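Side-chain contacts in dITP/XTP pyrophosphatase (Staphylococcus aureus, PDB 4BNQ), which probably hydrolyses non-canonical purine nucleoside triphosphates such as XTP, dITP and ITP to their monophosphates and diphosphate, clearing them from the nucleotide pool: residues 160-163 with 164-168; 93-96 with 97-100; 15-18 with 19-23; 81-84 with 85-88; 25-28 with 29-33. All blocks are in the same frame, centred on the assembly; numbering follows the deposited sequence.

Interaction 1: 160-163 with 164-168; sequences LDKT and MAQLS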
loop_
_atom_site.group_PDB
_atom_site.type_symbol
_atom_site.label_atom_id
_atom_site.label_comp_id
_atom_site.label_asym_id
_atom_site.label_seq_id
_atom_site.Cartn_x
_atom_site.Cartn_y
_atom_site.Cartn_z
ATOM N N LEU A 160 -3.339 -11.048 9.849
ATOM C CA LEU A 160 -2.508 -11.131 11.043
ATOM C C LEU A 160 -3.204 -11.944 12.115
ATOM O O LEU A 160 -2.628 -12.224 13.157
ATOM C CB LEU A 160 -2.191 -9.724 11.558
ATOM C CG LEU A 160 -0.856 -9.050 11.195
ATOM C CD1 LEU A 160 -0.433 -9.386 9.807
ATOM C CD2 LEU A 160 -0.971 -7.545 11.327
ATOM N N ASP A 161 -4.448 -12.325 11.836
ATOM C CA ASP A 161 -5.349 -12.906 12.842
ATOM C C ASP A 161 -5.344 -12.100 14.159
ATOM O O ASP A 161 -5.310 -12.674 15.246
ATOM C CB ASP A 161 -4.991 -14.378 13.102
ATOM C CG ASP A 161 -6.048 -15.093 13.910
ATOM O OD1 ASP A 161 -7.200 -14.616 13.937
ATOM O OD2 ASP A 161 -5.738 -16.129 14.529
ATOM N N LYS A 162 -5.365 -10.771 14.053
ATOM C CA LYS A 162 -5.353 -9.894 15.228
ATOM C C LYS A 162 -6.118 -8.613 14.932
ATOM O O LYS A 162 -6.281 -8.243 13.768
ATOM C CB LYS A 162 -3.914 -9.546 15.636
ATOM C CG LYS A 162 -3.148 -10.668 16.338
ATOM C CD LYS A 162 -1.825 -10.159 16.888
ATOM C CE LYS A 162 -0.838 -11.295 17.135
ATOM N NZ LYS A 162 -1.470 -12.400 17.895
ATOM N N THR A 163 -6.608 -7.943 15.972
ATOM C CA THR A 163 -7.139 -6.598 15.770
ATOM C C THR A 163 -5.986 -5.605 15.793
ATOM O O THR A 163 -4.932 -5.892 16.350
ATOM C CB THR A 163 -8.151 -6.171 16.838
ATOM O OG1 THR A 163 -7.480 -6.026 18.097
ATOM C CG2 THR A 163 -9.305 -7.177 16.956
ATOM N N MET A 164 -6.210 -4.432 15.210
ATOM C CA MET A 164 -5.227 -3.372 15.190
ATOM C C MET A 164 -4.733 -3.098 16.621
ATOM O O MET A 164 -3.535 -2.946 16.828
ATOM C CB MET A 164 -5.843 -2.128 14.528
ATOM C CG MET A 164 -4.893 -1.252 13.702
ATOM S SD MET A 164 -4.028 -2.009 12.308
ATOM C CE MET A 164 -5.020 -1.365 10.968
ATOM N N ALA A 165 -5.622 -3.101 17.616
ATOM C CA ALA A 165 -5.187 -2.831 19.007
ATOM C C ALA A 165 -4.364 -3.960 19.641
ATOM O O ALA A 165 -3.735 -3.789 20.692
ATOM C CB ALA A 165 -6.357 -2.479 19.899
ATOM N N GLN A 166 -4.365 -5.123 19.023
ATOM C CA GLN A 166 -3.575 -6.207 19.568
ATOM C C GLN A 166 -2.108 -6.107 19.132
ATOM O O GLN A 166 -1.224 -6.699 19.756
ATOM C CB GLN A 166 -4.154 -7.546 19.129
ATOM C CG GLN A 166 -5.363 -8.003 19.909
ATOM C CD GLN A 166 -5.844 -9.368 19.426
ATOM O OE1 GLN A 166 -6.640 -9.462 18.485
ATOM N NE2 GLN A 166 -5.338 -10.435 20.053
ATOM N N LEU A 167 -1.853 -5.370 18.054
ATOM C CA LEU A 167 -0.513 -5.287 17.484
ATOM C C LEU A 167 0.350 -4.352 18.324
ATOM O O LEU A 167 -0.146 -3.366 18.872
ATOM C CB LEU A 167 -0.579 -4.731 16.063
ATOM C CG LEU A 167 -1.463 -5.447 15.046
ATOM C CD1 LEU A 167 -1.464 -4.672 13.725
ATOM C CD2 LEU A 167 -0.985 -6.886 14.844
ATOM N N SER A 168 1.639 -4.655 18.420
ATOM C CA SER A 168 2.591 -3.736 19.041
ATOM C C SER A 168 2.631 -2.474 18.206
ATOM O O SER A 168 2.236 -2.495 17.039
ATOM C CB SER A 168 3.989 -4.360 19.081
ATOM O OG SER A 168 4.545 -4.449 17.775
#

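Interaction 2: 93-96 with 97-100; sequences SDEA and NIEK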
loop_
_atom_site.group_PDB
_atom_site.type_symbol
_atom_site.label_atom_id
_atom_site.label_comp_id
_atom_site.label_asym_id
_atom_site.label_seq_id
_atom_site.Cartn_x
_atom_site.Cartn_y
_atom_site.Cartn_z
ATOM N N SER A 93 -15.837 10.693 21.846
ATOM C CA SER A 93 -15.426 9.569 22.687
ATOM C C SER A 93 -15.155 8.350 21.818
ATOM O O SER A 93 -16.071 7.823 21.170
ATOM C CB SER A 93 -16.503 9.215 23.716
ATOM O OG SER A 93 -16.124 8.063 24.459
ATOM N N ASP A 94 -13.907 7.901 21.789
ATOM C CA ASP A 94 -13.583 6.688 21.053
ATOM C C ASP A 94 -14.468 5.538 21.555
ATOM O O ASP A 94 -15.047 4.788 20.755
ATOM C CB ASP A 94 -12.094 6.342 21.192
ATOM C CG ASP A 94 -11.188 7.233 20.339
ATOM O OD1 ASP A 94 -11.708 8.016 19.518
ATOM O OD2 ASP A 94 -9.941 7.131 20.471
ATOM N N GLU A 95 -14.614 5.423 22.874
ATOM C CA GLU A 95 -15.417 4.340 23.444
ATOM C C GLU A 95 -16.889 4.402 23.017
ATOM O O GLU A 95 -17.492 3.366 22.741
ATOM C CB GLU A 95 -15.262 4.266 24.973
ATOM C CG GLU A 95 -16.142 3.205 25.667
ATOM C CD GLU A 95 -15.961 1.786 25.107
ATOM O OE1 GLU A 95 -14.830 1.416 24.692
ATOM O OE2 GLU A 95 -16.954 1.018 25.104
ATOM N N ALA A 96 -17.453 5.607 22.924
ATOM C CA ALA A 96 -18.849 5.757 22.489
ATOM C C ALA A 96 -18.999 5.426 21.006
ATOM O O ALA A 96 -19.979 4.800 20.574
ATOM C CB ALA A 96 -19.362 7.162 22.768
ATOM N N ASN A 97 -18.023 5.858 20.223
ATOM C CA ASN A 97 -18.025 5.572 18.799
ATOM C C ASN A 97 -18.015 4.074 18.524
ATOM O O ASN A 97 -18.720 3.597 17.638
ATOM C CB ASN A 97 -16.833 6.262 18.138
ATOM C CG ASN A 97 -16.942 7.770 18.196
ATOM O OD1 ASN A 97 -18.038 8.304 18.404
ATOM N ND2 ASN A 97 -15.821 8.469 18.002
ATOM N N ILE A 98 -17.225 3.340 19.300
ATOM C CA ILE A 98 -17.125 1.894 19.121
ATOM C C ILE A 98 -18.455 1.235 19.459
ATOM O O ILE A 98 -18.932 0.373 18.718
ATOM C CB ILE A 98 -15.998 1.274 19.995
ATOM C CG1 ILE A 98 -14.627 1.708 19.475
ATOM C CG2 ILE A 98 -16.125 -0.237 20.053
ATOM C CD1 ILE A 98 -13.454 1.339 20.410
ATOM N N GLU A 99 -19.058 1.647 20.575
ATOM C CA GLU A 99 -20.321 1.048 21.026
ATOM C C GLU A 99 -21.424 1.270 20.017
ATOM O O GLU A 99 -22.158 0.341 19.678
ATOM C CB GLU A 99 -20.724 1.567 22.408
ATOM C CG GLU A 99 -19.774 1.130 23.526
ATOM C CD GLU A 99 -19.521 -0.374 23.532
ATOM O OE1 GLU A 99 -20.441 -1.152 23.188
ATOM O OE2 GLU A 99 -18.397 -0.799 23.889
ATOM N N LYS A 100 -21.506 2.488 19.495
ATOM C CA LYS A 100 -22.473 2.771 18.437
ATOM C C LYS A 100 -22.272 1.883 17.211
ATOM O O LYS A 100 -23.201 1.211 16.767
ATOM C CB LYS A 100 -22.418 4.230 18.010
ATOM C CG LYS A 100 -23.457 4.546 16.952
ATOM C CD LYS A 100 -23.425 6.026 16.588
ATOM C CE LYS A 100 -24.397 6.339 15.469
ATOM N NZ LYS A 100 -24.370 7.790 15.172
HETATM O O HOH W 1 -17.953 10.585 20.013
HETATM O O HOH W 2 -12.950 7.295 17.042
#

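Interaction 3: 15-18 with 19-23; sequences NDFK and VIFPD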
loop_
_atom_site.group_PDB
_atom_site.type_symbol
_atom_site.label_atom_id
_atom_site.label_comp_id
_atom_site.label_asym_id
_atom_site.label_seq_id
_atom_site.Cartn_x
_atom_site.Cartn_y
_atom_site.Cartn_z
ATOM N N ASN A 15 1.651 9.555 17.930
ATOM C CA ASN A 15 2.374 8.355 18.320
ATOM C C ASN A 15 2.689 7.453 17.133
ATOM O O ASN A 15 3.811 6.979 17.000
ATOM C CB ASN A 15 1.597 7.583 19.385
ATOM C CG ASN A 15 1.398 8.395 20.656
ATOM O OD1 ASN A 15 2.239 9.241 21.006
ATOM N ND2 ASN A 15 0.283 8.152 21.352
ATOM N N ASP A 16 1.706 7.217 16.268
ATOM C CA ASP A 16 1.932 6.374 15.095
ATOM C C ASP A 16 2.974 7.003 14.212
ATOM O O ASP A 16 3.801 6.315 13.626
ATOM C CB ASP A 16 0.669 6.247 14.247
ATOM C CG ASP A 16 -0.338 5.296 14.824
ATOM O OD1 ASP A 16 -0.093 4.742 15.913
ATOM O OD2 ASP A 16 -1.395 5.112 14.178
ATOM N N PHE A 17 2.906 8.319 14.081
ATOM C CA PHE A 17 3.814 9.001 13.183
ATOM C C PHE A 17 5.242 8.908 13.696
ATOM O O PHE A 17 6.182 8.874 12.905
ATOM C CB PHE A 17 3.398 10.457 12.982
ATOM C CG PHE A 17 2.279 10.627 11.994
ATOM C CD1 PHE A 17 2.445 10.249 10.666
ATOM C CD2 PHE A 17 1.054 11.138 12.386
ATOM C CE1 PHE A 17 1.401 10.390 9.742
ATOM C CE2 PHE A 17 0.007 11.279 11.469
ATOM C CZ PHE A 17 0.190 10.908 10.146
ATOM N N LYS A 18 5.399 8.852 15.017
ATOM C CA LYS A 18 6.733 8.757 15.607
ATOM C C LYS A 18 7.369 7.403 15.286
ATOM O O LYS A 18 8.556 7.340 14.972
ATOM C CB LYS A 18 6.713 9.037 17.117
ATOM C CG LYS A 18 6.597 10.528 17.431
ATOM C CD LYS A 18 6.538 10.819 18.933
ATOM C CE LYS A 18 5.317 10.189 19.558
ATOM N NZ LYS A 18 5.166 10.514 21.012
ATOM N N VAL A 19 6.562 6.341 15.345
ATOM C CA VAL A 19 6.981 5.007 14.918
ATOM C C VAL A 19 7.410 4.984 13.449
ATOM O O VAL A 19 8.444 4.419 13.103
ATOM C CB VAL A 19 5.851 3.985 15.105
ATOM C CG1 VAL A 19 6.264 2.604 14.520
ATOM C CG2 VAL A 19 5.474 3.881 16.586
ATOM N N ILE A 20 6.620 5.636 12.603
ATOM C CA ILE A 20 6.807 5.627 11.151
ATOM C C ILE A 20 7.926 6.553 10.656
ATOM O O ILE A 20 8.464 6.349 9.578
ATOM C CB ILE A 20 5.468 5.998 10.461
ATOM C CG1 ILE A 20 4.501 4.820 10.518
ATOM C CG2 ILE A 20 5.649 6.372 9.006
ATOM C CD1 ILE A 20 3.057 5.272 10.320
ATOM N N PHE A 21 8.282 7.572 11.438
ATOM C CA PHE A 21 9.421 8.434 11.104
ATOM C C PHE A 21 10.470 8.369 12.206
ATOM O O PHE A 21 10.655 9.358 12.916
ATOM C CB PHE A 21 8.994 9.900 11.026
ATOM C CG PHE A 21 8.081 10.242 9.873
ATOM C CD1 PHE A 21 8.558 10.312 8.571
ATOM C CD2 PHE A 21 6.760 10.565 10.104
ATOM C CE1 PHE A 21 7.714 10.667 7.518
ATOM C CE2 PHE A 21 5.914 10.922 9.053
ATOM C CZ PHE A 21 6.390 10.979 7.768
ATOM N N PRO A 22 11.157 7.221 12.367
ATOM C CA PRO A 22 12.088 7.127 13.503
ATOM C C PRO A 22 13.312 8.011 13.308
ATOM O O PRO A 22 13.984 8.329 14.284
ATOM C CB PRO A 22 12.482 5.644 13.524
ATOM C CG PRO A 22 12.277 5.175 12.107
ATOM C CD PRO A 22 11.115 5.978 11.570
ATOM N N ASP A 23 13.589 8.406 12.068
ATOM C CA ASP A 23 14.730 9.271 11.796
ATOM C C ASP A 23 14.379 10.753 11.923
ATOM O O ASP A 23 15.233 11.616 11.727
ATOM C CB ASP A 23 15.317 8.987 10.407
ATOM C CG ASP A 23 16.060 7.656 10.344
ATOM O OD1 ASP A 23 16.544 7.187 11.402
ATOM O OD2 ASP A 23 16.157 7.073 9.237
#

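Interaction 4: 81-84 with 85-88; sequences GIYS and ARYA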
loop_
_atom_site.group_PDB
_atom_site.type_symbol
_atom_site.label_atom_id
_atom_site.label_comp_id
_atom_site.label_asym_id
_atom_site.label_seq_id
_atom_site.Cartn_x
_atom_site.Cartn_y
_atom_site.Cartn_z
ATOM N N GLY A 81 -17.215 6.628 7.913
ATOM C CA GLY A 81 -16.554 7.519 6.971
ATOM C C GLY A 81 -16.017 8.799 7.597
ATOM O O GLY A 81 -15.433 8.765 8.678
ATOM N N ILE A 82 -16.229 9.939 6.944
ATOM C CA ILE A 82 -15.697 11.202 7.464
ATOM C C ILE A 82 -16.233 11.541 8.854
ATOM O O ILE A 82 -15.645 12.354 9.569
ATOM C CB ILE A 82 -15.941 12.378 6.508
ATOM C CG1 ILE A 82 -17.438 12.567 6.252
ATOM C CG2 ILE A 82 -15.213 12.161 5.195
ATOM C CD1 ILE A 82 -17.744 13.800 5.421
ATOM N N TYR A 83 -17.337 10.910 9.241
ATOM C CA TYR A 83 -17.855 11.088 10.591
ATOM C C TYR A 83 -17.219 10.135 11.608
ATOM O O TYR A 83 -17.675 10.074 12.759
ATOM C CB TYR A 83 -19.382 10.932 10.607
ATOM C CG TYR A 83 -20.080 11.804 9.599
ATOM C CD1 TYR A 83 -20.238 13.168 9.820
ATOM C CD2 TYR A 83 -20.572 11.269 8.421
ATOM C CE1 TYR A 83 -20.875 13.978 8.889
ATOM C CE2 TYR A 83 -21.206 12.068 7.484
ATOM C CZ TYR A 83 -21.354 13.420 7.723
ATOM O OH TYR A 83 -21.988 14.210 6.793
ATOM N N SER A 84 -16.172 9.412 11.198
ATOM C CA SER A 84 -15.516 8.445 12.080
ATOM C C SER A 84 -15.153 9.001 13.467
ATOM O O SER A 84 -15.415 8.337 14.474
ATOM C CB SER A 84 -14.282 7.829 11.416
ATOM O OG SER A 84 -14.646 6.912 10.391
ATOM N N ALA A 85 -14.591 10.211 13.527
ATOM C CA ALA A 85 -14.103 10.774 14.803
ATOM C C ALA A 85 -15.205 11.165 15.791
ATOM O O ALA A 85 -15.011 11.108 17.012
ATOM C CB ALA A 85 -13.167 11.959 14.560
ATOM N N ARG A 86 -16.359 11.559 15.262
ATOM C CA ARG A 86 -17.428 12.107 16.090
ATOM C C ARG A 86 -18.708 11.321 15.857
ATOM O O ARG A 86 -19.808 11.828 16.053
ATOM C CB ARG A 86 -17.631 13.596 15.766
ATOM C CG ARG A 86 -17.832 13.844 14.275
ATOM C CD ARG A 86 -18.133 15.300 13.921
ATOM N NE ARG A 86 -18.534 15.408 12.515
ATOM C CZ ARG A 86 -17.691 15.617 11.500
ATOM N NH1 ARG A 86 -16.389 15.770 11.725
ATOM N NH2 ARG A 86 -18.151 15.686 10.255
ATOM N N TYR A 87 -18.541 10.067 15.455
ATOM C CA TYR A 87 -19.648 9.183 15.116
ATOM C C TYR A 87 -20.782 9.192 16.146
ATOM O O TYR A 87 -21.962 9.233 15.790
ATOM C CB TYR A 87 -19.105 7.758 14.936
ATOM C CG TYR A 87 -20.066 6.797 14.281
ATOM C CD1 TYR A 87 -20.836 7.188 13.191
ATOM C CD2 TYR A 87 -20.181 5.484 14.724
ATOM C CE1 TYR A 87 -21.712 6.299 12.571
ATOM C CE2 TYR A 87 -21.057 4.592 14.113
ATOM C CZ TYR A 87 -21.816 5.006 13.036
ATOM O OH TYR A 87 -22.688 4.130 12.427
ATOM N N ALA A 88 -20.426 9.139 17.424
ATOM C CA ALA A 88 -21.440 8.996 18.465
ATOM C C ALA A 88 -21.827 10.337 19.083
ATOM O O ALA A 88 -22.808 10.417 19.819
ATOM C CB ALA A 88 -20.976 8.020 19.545
#

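Interaction 5: 25-28 with 29-33; sequences HVIG and ISELI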
loop_
_atom_site.group_PDB
_atom_site.type_symbol
_atom_site.label_atom_id
_atom_site.label_comp_id
_atom_site.label_asym_id
_atom_site.label_seq_id
_atom_site.Cartn_x
_atom_site.Cartn_y
_atom_site.Cartn_z
ATOM N N HIS A 25 12.631 14.220 13.915
ATOM C CA HIS A 25 12.034 14.801 15.093
ATOM C C HIS A 25 10.589 15.110 14.719
ATOM O O HIS A 25 10.315 16.028 13.941
ATOM C CB HIS A 25 12.758 16.061 15.563
ATOM C CG HIS A 25 12.104 16.680 16.749
ATOM N ND1 HIS A 25 12.076 18.059 16.969
ATOM C CD2 HIS A 25 11.418 16.150 17.778
ATOM C CE1 HIS A 25 11.427 18.322 18.059
ATOM N NE2 HIS A 25 10.992 17.164 18.598
ATOM N N VAL A 26 9.666 14.316 15.251
ATOM C CA VAL A 26 8.250 14.490 14.946
ATOM C C VAL A 26 7.678 15.519 15.907
ATOM O O VAL A 26 7.768 15.358 17.125
ATOM C CB VAL A 26 7.496 13.142 15.015
ATOM C CG1 VAL A 26 5.999 13.344 15.088
ATOM C CG2 VAL A 26 7.844 12.279 13.812
ATOM N N ILE A 27 7.128 16.601 15.360
ATOM C CA ILE A 27 6.558 17.673 16.181
ATOM C C ILE A 27 5.043 17.730 15.958
ATOM O O ILE A 27 4.578 18.072 14.859
ATOM C CB ILE A 27 7.169 19.056 15.843
ATOM C CG1 ILE A 27 8.674 19.051 16.077
ATOM C CG2 ILE A 27 6.569 20.164 16.704
ATOM C CD1 ILE A 27 9.352 20.390 15.809
ATOM N N GLY A 28 4.277 17.386 16.992
ATOM C CA GLY A 28 2.827 17.461 16.918
ATOM C C GLY A 28 2.385 18.916 17.048
ATOM O O GLY A 28 3.031 19.692 17.747
ATOM N N ILE A 29 1.292 19.293 16.392
ATOM C CA ILE A 29 0.850 20.684 16.441
ATOM C C ILE A 29 0.577 21.182 17.862
ATOM O O ILE A 29 0.744 22.373 18.146
ATOM C CB ILE A 29 -0.381 20.922 15.568
ATOM C CG1 ILE A 29 -0.489 22.403 15.226
ATOM C CG2 ILE A 29 -1.646 20.418 16.264
ATOM C CD1 ILE A 29 0.601 22.885 14.356
ATOM N N SER A 30 0.182 20.282 18.765
ATOM C CA SER A 30 -0.100 20.711 20.139
ATOM C C SER A 30 1.107 21.353 20.824
ATOM O O SER A 30 0.951 22.087 21.796
ATOM C CB SER A 30 -0.688 19.571 20.980
ATOM O OG SER A 30 0.147 18.429 20.975
ATOM N N GLU A 31 2.309 21.086 20.316
ATOM C CA GLU A 31 3.497 21.719 20.861
ATOM C C GLU A 31 3.611 23.181 20.439
ATOM O O GLU A 31 4.136 24.009 21.177
ATOM C CB GLU A 31 4.750 20.958 20.425
ATOM C CG GLU A 31 4.927 19.593 21.082
ATOM C CD GLU A 31 6.200 18.881 20.626
ATOM O OE1 GLU A 31 7.317 19.369 20.922
ATOM O OE2 GLU A 31 6.082 17.829 19.961
ATOM N N LEU A 32 3.135 23.483 19.234
ATOM C CA LEU A 32 3.262 24.811 18.642
ATOM C C LEU A 32 1.982 25.652 18.793
ATOM O O LEU A 32 2.038 26.860 19.041
ATOM C CB LEU A 32 3.600 24.666 17.166
ATOM C CG LEU A 32 4.843 23.814 16.876
ATOM C CD1 LEU A 32 5.154 23.819 15.397
ATOM C CD2 LEU A 32 6.057 24.350 17.663
ATOM N N ILE A 33 0.831 25.004 18.621
ATOM C CA ILE A 33 -0.463 25.662 18.760
ATOM C C ILE A 33 -1.376 24.744 19.561
ATOM O O ILE A 33 -2.160 23.977 18.982
ATOM C CB ILE A 33 -1.141 25.902 17.392
ATOM C CG1 ILE A 33 -0.168 26.499 16.365
ATOM C CG2 ILE A 33 -2.388 26.788 17.557
ATOM C CD1 ILE A 33 -0.801 26.685 15.002
HETATM O O HOH W 3 8.252 16.253 19.985
#

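Interaction 1: 160-163 with 164-168
Thr163 and Gln166 meet in a local turn contact, made where the outermost strand, 162-163, of this chain's antiparallel sheet turns through a 3-10 segment, 164-166, toward helix 169-175. The two residues clasp each other in both directions. Gln166 OE1 accepts from Thr163 N at 2.9 Å, an almost straight bond (N-H...O 170°), while Gln166 N returns a 2.8 Å bond to Thr163 O, reaching that oxygen from above its carbonyl plane. Thr163 OG1 sits over the Gln166 stem, 3.4 Å from CG, and adds a weak bond from Gln166 N; its stronger partner is Tyr144 O. Gln166 CG lies anti to its own carbonyl carbon (chi1 -79°), and the extended chain beyond it carries the amide back past Lys162 to the strand. On the apolar side, Leu167 CD2 touches Leu160 CD2 at 3.6 Å, the two side chains crossing at about a right angle, and Lys162 lays its CD against the same Leu167 methyl at 3.9 Å. Ile175 of the following helix touches both leucines. The OE1 bond probably restrains the glutamine amide and gives the last strand residue's N-H a side-chain acceptor, while the backbone bond closes the turn.

Interaction 2: 93-96 with 97-100
One helical turn links the two halves of 93-100: Asn97 N bonds to Ser93 O at 2.9 Å, and the same i to i+4 pattern continues through Ile98 N to Asp94 O, Glu99 N to Glu95 O and Lys100 N to Ala96 O. Ser93 is the N-cap of helix 94-104, its OG accepting from Ala96 N at 3.2 Å. The Asn97 side chain folds back along the turn, CG anti to the carbonyl carbon (chi1 -66°), and its amide is pinned at both ends. OD1 takes Ala88 N and ND2 gives to Ala85 O, both from the preceding loop. A water bridges Asp94 OD1 and Asn97 ND2, while the other carboxylate oxygen of Asp94 accepts from Gly150 N. On another flank Glu95 and Glu99 bring their acids together, OE2 to OE2 at 2.6 Å, with the carboxylate planes 36° apart. Oxygens so close suggest that one acid probably holds a proton and shares it across the gap. Both chains bend at chi2, which draws the groups together, and Glu95 OE1 also has a salt bridge to Lys143. Ile98 turns instead to Ile154. This is a serine-capped helix start whose first turn borders the predicted substrate site: Asn97 packs on Tyr151, and Asp94 holds the backbone of Gly150.

Interaction 3: 15-18 with 19-23
Asn15 O receives Val19 N at 3.3 Å, an i to i+4 bond near the end of helix 11-20, the crossover helix of the beta-alpha-beta unit formed with strands 3-6 and 25-28. The same residue also reaches along the surface, its OD1 taking Lys18 NZ at 3.2 Å in the carbonyl plane; the lysine chain bends at chi3 to get there. Val19 sets CG2 close beside Asn15 O. Next, Asp16 bonds through its carbonyl oxygen to Ile20 N, and Ile20 lays CG1 and CD1 along that oxygen, each 3.5 Å away. The Asp16 carboxylate works in another direction: OD2 is shared by Lys172 and Arg178, both predicted to bind substrate, so a second-shell acid probably steadies two basic groups of the pocket. Phe17 faces inward against Ile6 of the strand and Ile182 of helix 177-191. The Phe17 and Phe21 side chains lie side by side and point the same way, one turn apart and with the same first torsion, CG anti to the carbonyl carbon in both (chi1 -80° and -68°). The Lys18 stem packs on Val26 of strand 25-28. Phe21 is the first residue to leave helical angles, yet its N still bonds to Phe17 O at 2.9 Å. That oxygen also lies at the edge of the Phe21 ring, near its plane and 3.3 Å from CD2, while Phe21 CE2 approaches Phe17 CD1 at 3.9 Å.

Interaction 4: 81-84 with 85-88
Tyr83 and Arg86 meet across a short 3-10 turn in the loop between strand 79-80 and helix 94-104, where a tight backbone core contrasts with a looser aromatic-guanidinium flank. Within the core, Gly81 O is gripped twice by Ser84: N gives a 2.7 Å bond, and OG gives one of 2.6 Å that lies in the carbonyl plane on a lone pair. Ser84 OG accepts in turn from Leu71 N, so one buried hydroxyl ties the turn to the neighbouring strand. Tyr83 O then takes Arg86 N at 3.2 Å, from above the carbonyl plane, and Tyr87 CB packs against the same oxygen at 3.5 Å. Tyr87 itself swings toward helix 94-104, where Lys100 meets its ring in a cation-pi contact. On the outer side, where Tyr83 and Ala85 are exposed, Tyr83 and Arg86 meet by side-chain packing, with no hydrogen bond between their side chains. Arg86 starts with CG wedged between its backbone N and carbonyl carbon (chi1 53°), then extends back over the turn. Its guanidinium stands almost perpendicular to the tyrosine ring, the planes 89° apart, with NE at the ring's edge. Ile82 CG1 lies over one face of that ring, offset toward the rim, and the guanidinium approaches most closely through Arg86 NH2, 3.3 Å from Tyr83 CD1.

Interaction 5: 25-28 with 29-33
Ile27 overlaps Leu32 through its CG2 methyl, which meets Leu32 CG at 4.0 Å with the two side chains at about a right angle. The methyl is placed by CG2 lying anti to the backbone N, and it serves a second neighbour as well: Glu31 crosses it on another side, OE2 coming within 4.0 Å of the same carbon. Extended beyond CG, the Glu31 chain runs back along the strand until OE2 stands 3.5 Å from Gly28 N. Strand 25-28, which pairs in parallel with strand 3-6 as the second strand of a beta-alpha-beta unit, here passes directly into the short, weakly bonded helix 29-32. Gly28 O makes the junction, accepting Glu31 N at 3.0 Å from above its carbonyl plane. Further back, a water links the strand and the helix: it donates to Glu31 OE2 at 2.7 Å and to Val26 O at 3.0 Å, and it lies 3.2 Å from His25 NE2. Ile27 CG1 lies over one face of the imidazole, toward its rim. Ile29 and Leu32 also touch Leu60 of helix 45-60, while Ser30 OG bonds to Gln11, a residue predicted to bind substrate, through its NE2.

Two pairs of these local contacts touch. Interactions 2 and 4, with centres 10 Å apart, are joined where Lys100 NZ meets Tyr87 O at 2.9 Å and Ala88 CB packs on Ala96 O at 3.5 Å, so the loop docks on the helix that follows it. Interactions 3 and 5, about 13 Å between centres, pack through Val26, with Lys18 CG 3.7 Å from its CB. Interaction 1 touches none of the others. It nevertheless shares Lys172 with interaction 3, since Met164 packs on this predicted substrate residue and Asp16 pairs with it. Similarly, Tyr151 of the predicted site borders both 93-100 and 81-88. Interactions 3 and 4 lie on opposite sides of the chain's centre.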